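AP-4 complex accessory subunit Tepsin (PDB 5WF2) probably binds the AP-4 adaptor complex and may thereby help sort proteins into vesicles at the trans-Golgi network. Local coordinates at residues A[33-38]-A[79-84]; A[98-103]-A[124-129]; A[26-31]-A[63-68]. One frame throughout, in Å; residues are numbered along the deposited sequence.

Interaction 1 (A[33-38]-A[79-84])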
ATOM      1  N   THR A  33       0.400  -3.006  11.736  1.00 33.34           N
ATOM      2  CA  THR A  33      -0.120  -4.366  11.837  1.00 33.17           C
ATOM      3  C   THR A  33      -0.004  -5.095  10.509  1.00 34.97           C
ATOM      4  O   THR A  33       0.515  -6.219  10.436  1.00 34.25           O
ATOM      5  CB  THR A  33      -1.585  -4.343  12.301  1.00 38.29           C
ATOM      6  OG1 THR A  33      -1.643  -4.106  13.708  1.00 43.64           O
ATOM      7  CG2 THR A  33      -2.307  -5.660  12.015  1.00 46.43           C
ATOM      8  N   VAL A  34      -0.496  -4.477   9.437  1.00 30.93           N
ATOM      9  CA  VAL A  34      -0.602  -5.218   8.191  1.00 26.86           C
ATOM     10  C   VAL A  34       0.765  -5.533   7.612  1.00 28.72           C
ATOM     11  O   VAL A  34       0.915  -6.527   6.879  1.00 30.97           O
ATOM     12  CB  VAL A  34      -1.487  -4.451   7.201  1.00 28.37           C
ATOM     13  CG1 VAL A  34      -0.750  -3.287   6.617  1.00 30.48           C
ATOM     14  CG2 VAL A  34      -1.958  -5.395   6.138  1.00 29.94           C
ATOM     15  N   THR A  35       1.785  -4.725   7.918  1.00 23.70           N
ATOM     16  CA  THR A  35       3.103  -4.917   7.334  1.00 29.06           C
ATOM     17  C   THR A  35       4.019  -5.812   8.158  1.00 34.82           C
ATOM     18  O   THR A  35       5.075  -6.186   7.662  1.00 33.34           O
ATOM     19  CB  THR A  35       3.842  -3.587   7.088  1.00 27.89           C
ATOM     20  OG1 THR A  35       4.032  -2.839   8.296  1.00 29.90           O
ATOM     21  CG2 THR A  35       3.106  -2.735   6.073  1.00 27.99           C
ATOM     22  N   ARG A  36       3.663  -6.165   9.379  1.00 37.98           N
ATOM     23  CA  ARG A  36       4.522  -7.065  10.136  1.00 40.45           C
ATOM     24  C   ARG A  36       4.138  -8.503   9.812  1.00 35.60           C
ATOM     25  O   ARG A  36       2.975  -8.821   9.552  1.00 42.01           O
ATOM     26  CB  ARG A  36       4.431  -6.786  11.640  1.00 46.34           C
ATOM     27  CG  ARG A  36       3.154  -7.292  12.344  1.00 48.69           C
ATOM     28  CD  ARG A  36       3.291  -7.238  13.885  1.00 52.51           C
ATOM     29  NE  ARG A  36       3.733  -5.920  14.357  1.00 55.58           N
ATOM     30  CZ  ARG A  36       2.949  -4.992  14.910  1.00 55.78           C
ATOM     31  NH1 ARG A  36       1.641  -5.207  15.086  1.00 60.07           N
ATOM     32  NH2 ARG A  36       3.481  -3.830  15.289  1.00 57.17           N
ATOM     33  N   GLY A  37       5.120  -9.374   9.819  1.00 47.79           N
ATOM     34  CA  GLY A  37       4.885 -10.758   9.460  1.00 42.91           C
ATOM     35  C   GLY A  37       5.995 -11.252   8.568  1.00 41.07           C
ATOM     36  O   GLY A  37       6.737 -10.485   7.952  1.00 43.80           O
ATOM     37  N   SER A  38       6.109 -12.569   8.493  1.00 42.13           N
ATOM     38  CA  SER A  38       7.227 -13.199   7.813  1.00 43.32           C
ATOM     39  C   SER A  38       6.911 -13.603   6.381  1.00 38.15           C
ATOM     40  O   SER A  38       7.836 -13.925   5.628  1.00 42.05           O
ATOM     41  CB  SER A  38       7.662 -14.435   8.598  1.00 45.41           C
ATOM     42  OG  SER A  38       6.516 -15.177   8.974  1.00 49.47           O
ATOM     43  N   MET A  79       6.963  -5.742   0.400  1.00 25.79           N
ATOM     44  CA  MET A  79       6.029  -6.626  -0.285  1.00 27.32           C
ATOM     45  C   MET A  79       4.644  -6.568   0.351  1.00 25.76           C
ATOM     46  O   MET A  79       3.636  -6.449  -0.352  1.00 23.84           O
ATOM     47  CB  MET A  79       6.567  -8.068  -0.296  1.00 31.34           C
ATOM     48  CG  MET A  79       7.734  -8.260  -1.266  1.00 29.46           C
ATOM     49  SD  MET A  79       7.250  -8.227  -2.999  1.00 34.72           S
ATOM     50  CE  MET A  79       6.273  -9.716  -3.143  1.00 39.50           C
ATOM     51  N   ARG A  80       4.579  -6.604   1.680  1.00 24.06           N
ATOM     52  CA  ARG A  80       3.284  -6.565   2.356  1.00 25.20           C
ATOM     53  C   ARG A  80       2.620  -5.211   2.187  1.00 23.08           C
ATOM     54  O   ARG A  80       1.395  -5.135   2.025  1.00 22.82           O
ATOM     55  CB  ARG A  80       3.443  -6.922   3.844  1.00 26.75           C
ATOM     56  CG  ARG A  80       3.929  -8.379   4.066  1.00 28.04           C
ATOM     57  CD  ARG A  80       4.019  -8.730   5.542  1.00 29.22           C
ATOM     58  NE  ARG A  80       2.718  -8.700   6.191  1.00 26.25           N
ATOM     59  CZ  ARG A  80       1.876  -9.715   6.239  1.00 27.96           C
ATOM     60  NH1 ARG A  80       2.208 -10.858   5.695  1.00 35.67           N
ATOM     61  NH2 ARG A  80       0.697  -9.587   6.849  1.00 31.90           N
ATOM     62  N   ALA A  81       3.400  -4.135   2.237  1.00 24.39           N
ATOM     63  CA  ALA A  81       2.850  -2.799   2.013  1.00 20.45           C
ATOM     64  C   ALA A  81       2.285  -2.681   0.607  1.00 20.13           C
ATOM     65  O   ALA A  81       1.187  -2.148   0.439  1.00 22.17           O
ATOM     66  CB  ALA A  81       3.920  -1.734   2.269  1.00 22.42           C
ATOM     67  N   LEU A  82       3.011  -3.176  -0.413  1.00 20.52           N
ATOM     68  CA  LEU A  82       2.465  -3.239  -1.780  1.00 22.92           C
ATOM     69  C   LEU A  82       1.191  -4.069  -1.852  1.00 23.86           C
ATOM     70  O   LEU A  82       0.256  -3.729  -2.595  1.00 20.83           O
ATOM     71  CB  LEU A  82       3.487  -3.795  -2.772  1.00 21.94           C
ATOM     72  CG  LEU A  82       4.699  -2.901  -3.087  1.00 22.52           C
ATOM     73  CD1 LEU A  82       5.739  -3.645  -3.912  1.00 24.53           C
ATOM     74  CD2 LEU A  82       4.320  -1.619  -3.803  1.00 23.38           C
ATOM     75  N   GLY A  83       1.166  -5.212  -1.171  1.00 20.35           N
ATOM     76  CA  GLY A  83      -0.061  -5.989  -1.106  1.00 23.46           C
ATOM     77  C   GLY A  83      -1.224  -5.188  -0.577  1.00 22.34           C
ATOM     78  O   GLY A  83      -2.346  -5.302  -1.078  1.00 22.54           O
ATOM     79  N   ALA A  84      -0.983  -4.401   0.467  1.00 20.01           N
ATOM     80  CA  ALA A  84      -2.041  -3.608   1.068  1.00 22.23           C
ATOM     81  C   ALA A  84      -2.513  -2.530   0.100  1.00 20.70           C
ATOM     82  O   ALA A  84      -3.711  -2.267   0.019  1.00 19.27           O
ATOM     83  CB  ALA A  84      -1.576  -2.987   2.374  1.00 22.48           C
TER

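Interaction 2 (A[98-103]-A[124-129])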
ATOM      1  N   HIS A  98      -7.656   8.365  -7.997  1.00 24.58           N
ATOM      2  CA  HIS A  98      -7.071   9.028  -6.841  1.00 19.82           C
ATOM      3  C   HIS A  98      -5.994   8.168  -6.199  1.00 24.63           C
ATOM      4  O   HIS A  98      -4.949   8.683  -5.778  1.00 21.26           O
ATOM      5  CB  HIS A  98      -8.168   9.366  -5.834  1.00 23.24           C
ATOM      6  CG  HIS A  98      -7.817  10.463  -4.878  1.00 27.31           C
ATOM      7  ND1 HIS A  98      -8.757  11.047  -4.052  1.00 32.06           N
ATOM      8  CD2 HIS A  98      -6.645  11.079  -4.609  1.00 25.14           C
ATOM      9  CE1 HIS A  98      -8.174  11.978  -3.312  1.00 34.56           C
ATOM     10  NE2 HIS A  98      -6.887  12.006  -3.619  1.00 26.47           N
ATOM     11  N   ILE A  99      -6.210   6.855  -6.122  1.00 25.33           N
ATOM     12  CA  ILE A  99      -5.143   5.981  -5.637  1.00 22.01           C
ATOM     13  C   ILE A  99      -3.930   6.081  -6.552  1.00 18.38           C
ATOM     14  O   ILE A  99      -2.795   6.176  -6.066  1.00 22.18           O
ATOM     15  CB  ILE A  99      -5.639   4.534  -5.479  1.00 23.34           C
ATOM     16  CG1 ILE A  99      -6.697   4.502  -4.363  1.00 29.66           C
ATOM     17  CG2 ILE A  99      -4.520   3.652  -4.967  1.00 25.10           C
ATOM     18  CD1 ILE A  99      -7.304   3.152  -4.131  1.00 36.52           C
ATOM     19  N   LEU A 100      -4.155   6.168  -7.859  1.00 21.57           N
ATOM     20  CA  LEU A 100      -3.039   6.299  -8.791  1.00 26.15           C
ATOM     21  C   LEU A 100      -2.311   7.616  -8.588  1.00 22.92           C
ATOM     22  O   LEU A 100      -1.077   7.652  -8.538  1.00 20.91           O
ATOM     23  CB  LEU A 100      -3.517   6.175 -10.210  1.00 22.39           C
ATOM     24  CG  LEU A 100      -2.497   6.380 -11.347  1.00 19.93           C
ATOM     25  CD1 LEU A 100      -1.307   5.453 -11.222  1.00 28.90           C
ATOM     26  CD2 LEU A 100      -3.214   6.181 -12.633  1.00 28.85           C
ATOM     27  N   LEU A 101      -3.055   8.714  -8.510  1.00 22.59           N
ATOM     28  CA  LEU A 101      -2.428  10.008  -8.235  1.00 20.23           C
ATOM     29  C   LEU A 101      -1.516   9.938  -7.029  1.00 20.87           C
ATOM     30  O   LEU A 101      -0.396  10.456  -7.057  1.00 22.31           O
ATOM     31  CB  LEU A 101      -3.523  11.053  -8.040  1.00 19.94           C
ATOM     32  CG  LEU A 101      -3.112  12.492  -7.772  1.00 22.86           C
ATOM     33  CD1 LEU A 101      -4.268  13.344  -8.181  1.00 23.19           C
ATOM     34  CD2 LEU A 101      -2.765  12.743  -6.307  1.00 21.90           C
ATOM     35  N   LEU A 102      -1.973   9.306  -5.937  1.00 21.69           N
ATOM     36  CA  LEU A 102      -1.165   9.264  -4.732  1.00 22.18           C
ATOM     37  C   LEU A 102       0.009   8.288  -4.830  1.00 19.65           C
ATOM     38  O   LEU A 102       1.054   8.542  -4.232  1.00 23.27           O
ATOM     39  CB  LEU A 102      -2.019   8.894  -3.535  1.00 24.32           C
ATOM     40  CG  LEU A 102      -3.154   9.909  -3.261  1.00 22.67           C
ATOM     41  CD1 LEU A 102      -4.187   9.324  -2.303  1.00 30.88           C
ATOM     42  CD2 LEU A 102      -2.554  11.207  -2.727  1.00 27.15           C
ATOM     43  N   THR A 103      -0.147   7.178  -5.528  1.00 21.96           N
ATOM     44  CA  THR A 103       0.880   6.141  -5.482  1.00 23.65           C
ATOM     45  C   THR A 103       1.825   6.170  -6.671  1.00 22.21           C
ATOM     46  O   THR A 103       2.885   5.523  -6.617  1.00 22.88           O
ATOM     47  CB  THR A 103       0.247   4.740  -5.393  1.00 20.35           C
ATOM     48  OG1 THR A 103      -0.558   4.488  -6.537  1.00 23.52           O
ATOM     49  CG2 THR A 103      -0.619   4.614  -4.148  1.00 24.40           C
ATOM     50  N   LYS A 124       3.342  -4.400 -11.575  1.00 22.56           N
ATOM     51  CA  LYS A 124       2.002  -4.920 -11.894  1.00 23.26           C
ATOM     52  C   LYS A 124       0.922  -4.031 -11.307  1.00 20.30           C
ATOM     53  O   LYS A 124      -0.103  -3.789 -11.946  1.00 19.58           O
ATOM     54  CB  LYS A 124       1.822  -6.349 -11.369  1.00 21.75           C
ATOM     55  CG  LYS A 124       2.905  -7.276 -11.802  1.00 30.83           C
ATOM     56  CD  LYS A 124       2.464  -8.745 -11.891  1.00 30.21           C
ATOM     57  CE  LYS A 124       2.163  -9.361 -10.564  1.00 30.42           C
ATOM     58  NZ  LYS A 124       2.137 -10.885 -10.691  1.00 29.07           N
ATOM     59  N   ILE A 125       1.152  -3.511 -10.100  1.00 20.73           N
ATOM     60  CA  ILE A 125       0.184  -2.611  -9.482  1.00 18.56           C
ATOM     61  C   ILE A 125       0.067  -1.335 -10.309  1.00 20.08           C
ATOM     62  O   ILE A 125      -1.031  -0.823 -10.552  1.00 20.86           O
ATOM     63  CB  ILE A 125       0.593  -2.285  -8.040  1.00 21.26           C
ATOM     64  CG1 ILE A 125       0.517  -3.522  -7.152  1.00 20.40           C
ATOM     65  CG2 ILE A 125      -0.300  -1.227  -7.486  1.00 21.54           C
ATOM     66  CD1 ILE A 125       1.131  -3.408  -5.787  1.00 23.66           C
ATOM     67  N   LEU A 126       1.207  -0.759 -10.680  1.00 21.07           N
ATOM     68  CA  LEU A 126       1.198   0.484 -11.436  1.00 18.64           C
ATOM     69  C   LEU A 126       0.505   0.286 -12.765  1.00 19.44           C
ATOM     70  O   LEU A 126      -0.321   1.108 -13.176  1.00 17.66           O
ATOM     71  CB  LEU A 126       2.635   0.964 -11.637  1.00 19.65           C
ATOM     72  CG  LEU A 126       2.853   2.267 -12.402  1.00 26.88           C
ATOM     73  CD1 LEU A 126       2.063   3.372 -11.776  1.00 25.34           C
ATOM     74  CD2 LEU A 126       4.340   2.616 -12.398  1.00 28.01           C
ATOM     75  N   ARG A 127       0.811  -0.819 -13.461  1.00 24.27           N
ATOM     76  CA  ARG A 127       0.180  -1.064 -14.761  1.00 24.21           C
ATOM     77  C   ARG A 127      -1.324  -1.270 -14.635  1.00 19.47           C
ATOM     78  O   ARG A 127      -2.087  -0.847 -15.506  1.00 22.47           O
ATOM     79  CB  ARG A 127       0.818  -2.270 -15.452  1.00 27.88           C
ATOM     80  CG  ARG A 127       2.304  -2.085 -15.845  1.00 35.89           C
ATOM     81  CD  ARG A 127       2.547  -1.184 -17.042  1.00 47.99           C
ATOM     82  NE  ARG A 127       2.807   0.185 -16.619  1.00 46.89           N
ATOM     83  CZ  ARG A 127       3.996   0.651 -16.248  1.00 45.89           C
ATOM     84  NH1 ARG A 127       5.065  -0.140 -16.255  1.00 45.52           N
ATOM     85  NH2 ARG A 127       4.105   1.920 -15.863  1.00 40.53           N
ATOM     86  N   HIS A 128      -1.769  -1.857 -13.542  1.00 18.88           N
ATOM     87  CA  HIS A 128      -3.189  -2.048 -13.299  1.00 18.25           C
ATOM     88  C   HIS A 128      -3.896  -0.705 -13.082  1.00 24.00           C
ATOM     89  O   HIS A 128      -4.927  -0.425 -13.707  1.00 24.90           O
ATOM     90  CB  HIS A 128      -3.365  -2.967 -12.113  1.00 20.92           C
ATOM     91  CG  HIS A 128      -4.791  -3.312 -11.838  1.00 22.09           C
ATOM     92  ND1 HIS A 128      -5.478  -4.275 -12.556  1.00 21.75           N
ATOM     93  CD2 HIS A 128      -5.692  -2.745 -11.008  1.00 22.70           C
ATOM     94  CE1 HIS A 128      -6.721  -4.335 -12.114  1.00 30.75           C
ATOM     95  NE2 HIS A 128      -6.884  -3.414 -11.182  1.00 28.98           N
ATOM     96  N   PHE A 129      -3.352   0.145 -12.201  1.00 19.97           N
ATOM     97  CA  PHE A 129      -3.983   1.434 -11.932  1.00 19.67           C
ATOM     98  C   PHE A 129      -4.006   2.303 -13.189  1.00 23.11           C
ATOM     99  O   PHE A 129      -5.005   2.967 -13.475  1.00 25.61           O
ATOM    100  CB  PHE A 129      -3.258   2.152 -10.784  1.00 19.17           C
ATOM    101  CG  PHE A 129      -3.353   1.479  -9.430  1.00 20.53           C
ATOM    102  CD1 PHE A 129      -4.304   0.497  -9.153  1.00 22.77           C
ATOM    103  CD2 PHE A 129      -2.566   1.955  -8.372  1.00 15.94           C
ATOM    104  CE1 PHE A 129      -4.391  -0.068  -7.903  1.00 20.89           C
ATOM    105  CE2 PHE A 129      -2.653   1.389  -7.102  1.00 20.89           C
ATOM    106  CZ  PHE A 129      -3.558   0.388  -6.855  1.00 21.23           C
TER

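Interaction 3 (A[26-31]-A[63-68])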
ATOM      1  N   GLN A  26      -4.373   5.966  14.631  1.00 26.91           N
ATOM      2  CA  GLN A  26      -5.067   4.716  14.341  1.00 27.77           C
ATOM      3  C   GLN A  26      -4.642   4.178  12.986  1.00 25.24           C
ATOM      4  O   GLN A  26      -4.511   2.960  12.789  1.00 22.62           O
ATOM      5  CB  GLN A  26      -6.575   4.933  14.360  1.00 31.89           C
ATOM      6  CG  GLN A  26      -7.155   5.322  15.726  1.00 36.62           C
ATOM      7  CD  GLN A  26      -8.640   5.710  15.641  1.00 41.76           C
ATOM      8  OE1 GLN A  26      -9.052   6.420  14.729  1.00 34.69           O
ATOM      9  NE2 GLN A  26      -9.449   5.241  16.595  1.00 34.10           N
ATOM     10  N   GLU A  27      -4.454   5.081  12.030  1.00 26.91           N
ATOM     11  CA  GLU A  27      -4.003   4.655  10.714  1.00 25.42           C
ATOM     12  C   GLU A  27      -2.599   4.072  10.794  1.00 22.63           C
ATOM     13  O   GLU A  27      -2.312   3.044  10.166  1.00 24.45           O
ATOM     14  CB  GLU A  27      -4.121   5.843   9.743  1.00 23.92           C
ATOM     15  CG  GLU A  27      -5.558   6.240   9.412  1.00 23.52           C
ATOM     16  CD  GLU A  27      -6.269   7.144  10.436  1.00 27.62           C
ATOM     17  OE1 GLU A  27      -5.660   7.563  11.443  1.00 30.30           O
ATOM     18  OE2 GLU A  27      -7.461   7.446  10.223  1.00 29.72           O
ATOM     19  N   LEU A  28      -1.724   4.673  11.596  1.00 25.91           N
ATOM     20  CA  LEU A  28      -0.372   4.146  11.722  1.00 27.30           C
ATOM     21  C   LEU A  28      -0.380   2.755  12.341  1.00 29.17           C
ATOM     22  O   LEU A  28       0.299   1.849  11.855  1.00 30.65           O
ATOM     23  CB  LEU A  28       0.488   5.093  12.537  1.00 27.32           C
ATOM     24  CG  LEU A  28       1.905   4.553  12.793  1.00 32.95           C
ATOM     25  CD1 LEU A  28       2.687   4.272  11.498  1.00 35.64           C
ATOM     26  CD2 LEU A  28       2.684   5.518  13.640  1.00 34.25           C
ATOM     27  N   SER A  29      -1.145   2.567  13.409  1.00 26.59           N
ATOM     28  CA  SER A  29      -1.259   1.241  14.014  1.00 27.83           C
ATOM     29  C   SER A  29      -1.724   0.214  13.005  1.00 29.70           C
ATOM     30  O   SER A  29      -1.227  -0.919  13.000  1.00 27.07           O
ATOM     31  CB  SER A  29      -2.232   1.272  15.186  1.00 29.84           C
ATOM     32  OG  SER A  29      -1.859   2.270  16.129  1.00 35.95           O
ATOM     33  N   LEU A  30      -2.697   0.580  12.155  1.00 26.15           N
ATOM     34  CA  LEU A  30      -3.198  -0.352  11.144  1.00 27.18           C
ATOM     35  C   LEU A  30      -2.090  -0.758  10.181  1.00 23.83           C
ATOM     36  O   LEU A  30      -1.928  -1.941   9.855  1.00 25.15           O
ATOM     37  CB  LEU A  30      -4.373   0.266  10.368  1.00 23.03           C
ATOM     38  CG  LEU A  30      -4.946  -0.681   9.307  1.00 28.58           C
ATOM     39  CD1 LEU A  30      -5.562  -1.947   9.929  1.00 30.70           C
ATOM     40  CD2 LEU A  30      -5.963   0.051   8.408  1.00 31.57           C
ATOM     41  N   VAL A  31      -1.329   0.216   9.691  1.00 23.40           N
ATOM     42  CA  VAL A  31      -0.287  -0.077   8.711  1.00 26.53           C
ATOM     43  C   VAL A  31       0.822  -0.883   9.349  1.00 24.34           C
ATOM     44  O   VAL A  31       1.404  -1.775   8.720  1.00 25.98           O
ATOM     45  CB  VAL A  31       0.252   1.230   8.118  1.00 25.81           C
ATOM     46  CG1 VAL A  31       1.549   1.020   7.341  1.00 28.88           C
ATOM     47  CG2 VAL A  31      -0.824   1.876   7.222  1.00 27.19           C
ATOM     48  N   LEU A  63      -2.951   5.242   3.058  1.00 22.62           N
ATOM     49  CA  LEU A  63      -2.133   5.118   1.863  0.57 22.62           C
ATOM     50  C   LEU A  63      -0.840   5.926   1.996  1.00 22.91           C
ATOM     51  O   LEU A  63       0.233   5.457   1.605  1.00 25.03           O
ATOM     52  CB  LEU A  63      -2.948   5.548   0.636  0.57 23.73           C
ATOM     53  CG  LEU A  63      -2.477   5.141  -0.770  0.57 20.21           C
ATOM     54  CD1 LEU A  63      -2.355   3.644  -0.853  0.57 26.32           C
ATOM     55  CD2 LEU A  63      -3.438   5.628  -1.862  0.57 26.58           C
ATOM     56  N   GLU A  64      -0.909   7.146   2.519  1.00 22.92           N
ATOM     57  CA  GLU A  64       0.335   7.871   2.694  1.00 24.46           C
ATOM     58  C   GLU A  64       1.271   7.141   3.656  1.00 28.55           C
ATOM     59  O   GLU A  64       2.494   7.159   3.461  1.00 26.64           O
ATOM     60  CB  GLU A  64       0.057   9.306   3.142  1.00 22.96           C
ATOM     61  CG  GLU A  64      -0.600  10.183   2.076  1.00 28.27           C
ATOM     62  CD  GLU A  64       0.347  10.636   0.982  1.00 34.15           C
ATOM     63  OE1 GLU A  64       1.580  10.595   1.188  1.00 40.13           O
ATOM     64  OE2 GLU A  64      -0.167  11.054  -0.076  1.00 40.69           O
ATOM     65  N   LEU A  65       0.733   6.454   4.666  1.00 29.70           N
ATOM     66  CA  LEU A  65       1.589   5.725   5.597  1.00 22.00           C
ATOM     67  C   LEU A  65       2.125   4.446   4.975  1.00 27.13           C
ATOM     68  O   LEU A  65       3.289   4.066   5.208  1.00 26.45           O
ATOM     69  CB  LEU A  65       0.824   5.444   6.894  1.00 24.00           C
ATOM     70  CG  LEU A  65       0.568   6.735   7.690  1.00 27.66           C
ATOM     71  CD1 LEU A  65      -0.510   6.581   8.722  1.00 31.53           C
ATOM     72  CD2 LEU A  65       1.796   7.151   8.322  1.00 35.16           C
ATOM     73  N   LEU A  66       1.339   3.810   4.117  1.00 23.70           N
ATOM     74  CA  LEU A  66       1.864   2.676   3.372  1.00 20.52           C
ATOM     75  C   LEU A  66       3.001   3.113   2.484  1.00 23.01           C
ATOM     76  O   LEU A  66       4.010   2.426   2.383  1.00 22.79           O
ATOM     77  CB  LEU A  66       0.760   2.025   2.534  1.00 20.53           C
ATOM     78  CG  LEU A  66      -0.253   1.181   3.311  1.00 19.30           C
ATOM     79  CD1 LEU A  66      -1.468   0.931   2.428  1.00 22.37           C
ATOM     80  CD2 LEU A  66       0.384  -0.113   3.781  1.00 24.39           C
ATOM     81  N   ILE A  67       2.855   4.259   1.821  1.00 24.61           N
ATOM     82  CA  ILE A  67       3.932   4.746   0.968  1.00 24.52           C
ATOM     83  C   ILE A  67       5.190   4.970   1.790  1.00 25.87           C
ATOM     84  O   ILE A  67       6.290   4.646   1.349  1.00 28.06           O
ATOM     85  CB  ILE A  67       3.498   6.019   0.215  1.00 25.44           C
ATOM     86  CG1 ILE A  67       2.375   5.662  -0.770  1.00 28.30           C
ATOM     87  CG2 ILE A  67       4.712   6.627  -0.531  1.00 29.54           C
ATOM     88  CD1 ILE A  67       1.672   6.833  -1.423  1.00 33.31           C
ATOM     89  N   CYS A  68       5.053   5.517   2.997  1.00 30.01           N
ATOM     90  CA  CYS A  68       6.207   5.652   3.885  1.00 29.05           C
ATOM     91  C   CYS A  68       6.902   4.320   4.103  1.00 32.85           C
ATOM     92  O   CYS A  68       8.134   4.248   4.067  1.00 38.00           O
ATOM     93  CB  CYS A  68       5.776   6.272   5.216  1.00 33.34           C
ATOM     94  SG  CYS A  68       5.332   7.983   5.039  1.00 42.97           S
TER

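Interaction 1 (A[33-38]-A[79-84])
The carbonyl oxygen V34 O is gripped twice by one side chain, R80, reaching over from helix 75-89. R80 NE donates to V34 O at 2.9 Å and R80 NH2 to the same oxygen at 3.1 Å, a side-on fork with N-H...O angles of 144° and 135°, so both bonds are somewhat bent. The two nitrogens come from the same face of the carbonyl plane, while V34 O itself lies close to the plane of the guanidinium, at its edge. R80 gets there because its chain is bent at chi3 (64°), which swings the guanidinium round beside the end of helix 25-35. Over one face of the group lie G37 CA and R36 O, and R80 CD packs against T35 O at 3.5 Å. G37 sits at backbone angles where a side chain would jam against the carbonyl before it, and a CB there would also press on R80 CZ.

NH2 also forms a salt bridge with E46, and NH1 bonds to R39 O, so three directions of pull fix the rotation of the group. Farther along helix 75-89, at A81 and A84, the contact turns apolar. T35 CG2 meets A81 CB at 4.0 Å, the T35 hydroxyl being turned back to V31 O, and V34 CG1 lies 4.3 Å from A84 CB, with F50 touching both V34 and A84. The arginine thus braces the main chain near the C-terminal end of helix 25-35, tying it to helix 75-89 within the all-helical VHS/ENTH-like domain of tepsin.

Interaction 2 (A[98-103]-A[124-129])
The F129 ring has T103 OG1 at its edge, near the ring plane, 3.7 Å from CD2, while I99 CG2 comes in obliquely to approach CE2 at 3.6 Å. One face of the ring carries I125 O from the preceding turn of its own helix, 3.5 Å above the plane and displaced toward the rim. V85 of helix 75-89 and Q96 also touch F129, so the phenyl group is wedged between helices 96-111 and 75-89.

L100 works on the other end of the residue. With CG anti to the backbone N (chi1 176°), it brings CD1 to F129 CB at 3.9 Å and CD2 to the main-chain F129 O at 3.8 Å. The L100 and F129 side chains pass alongside, pointing opposite ways. L100 CD1 also meets L126 CD1 at 4.0 Å, the two leucines set nearly perpendicular.

The T103 hydroxyl bonds back to I99 O at 2.8 Å, from above the carbonyl plane, and I99 O takes the backbone N of T103 as well. That bond pins the hydroxyl next to the aromatic edge. A valine in its place has no hydroxyl, so I99 O would probably lose its second donor and keep only the backbone N, and the F129 edge would lose its polar neighbour.

The short helical segments run at 137° to each other, with axes 10.3 Å apart. No hydrogen bond joins them; apart from two oxygens, T103 OG1, whose proton is spent inside its own helix, and the main-chain F129 O, what meets is hydrocarbon, which implies that this pair is held by burial and shape rather than by polar links.

Interaction 3 (A[26-31]-A[63-68])
This is apolar helix-to-helix packing, buried inside the domain, where helix 25-35 leans against helix 59-68. The short segments run in roughly the same direction, at 47° to each other with axes 9.4 Å apart, and no hydrogen bond crosses between them.

L65 reaches across to helix 25-35. Its CG stands beside the backbone N, opposite the carbonyl carbon (chi1 -69°), and CD1 settles against helix 25-35 between L28 N, at 3.7 Å, and E27 CB, at 3.8 Å. The CB of L28 is a little farther from the same methyl, at 4.2 Å. The E27 chain bends away at chi2 (82°) and its carboxylate, through OE2, bonds to the N of N58, so only the foot of this residue belongs to the apolar seam.

In the right-handed superhelix of ENTH and VHS domains the helices alternate in direction, so that a helix can pack on the next but one, running roughly the same way; tepsin's VHS/ENTH-like domain is consistent with that plan. Here helix 44-56 lies between the two in sequence and contributes F50, which touches L66.

One turn on from E27, V31 leaves its backbone toward helix 59-68, and its two methyls divide between two leucines. V31 CG2 lies 3.9 Å from L65 CB, and V31 CG1 sits 3.9 Å from L66 CD2; both pairs are set aslant. L66 leaves its helix at an angle to the facing one, yet its CD2 comes in close to both methyls of V31. A84 and V85 of helix 75-89 also touch L66, and H69 touches V31.

In the fold
Interactions 1 and 3 both use helix 25-35, its C-terminal end in one and its N-terminal half in the other, and their centres lie about 11 Å apart. L66 joins them: its CD2 packs 3.8 Å from A84 CB. Interaction 2 lies on the opposite side of the chain's centre from both, with its centre about 18 Å from that of interaction 1 and about 17 Å from that of interaction 3. It still touches each: I125 CD1 comes within 3.3 Å of L82 O, and I67 CD1 within 3.3 Å of L102 O. Helices 59-68 and 75-89 thus carry the packing from the R80 end of the domain to F129, with V85 touching both L66 and F129.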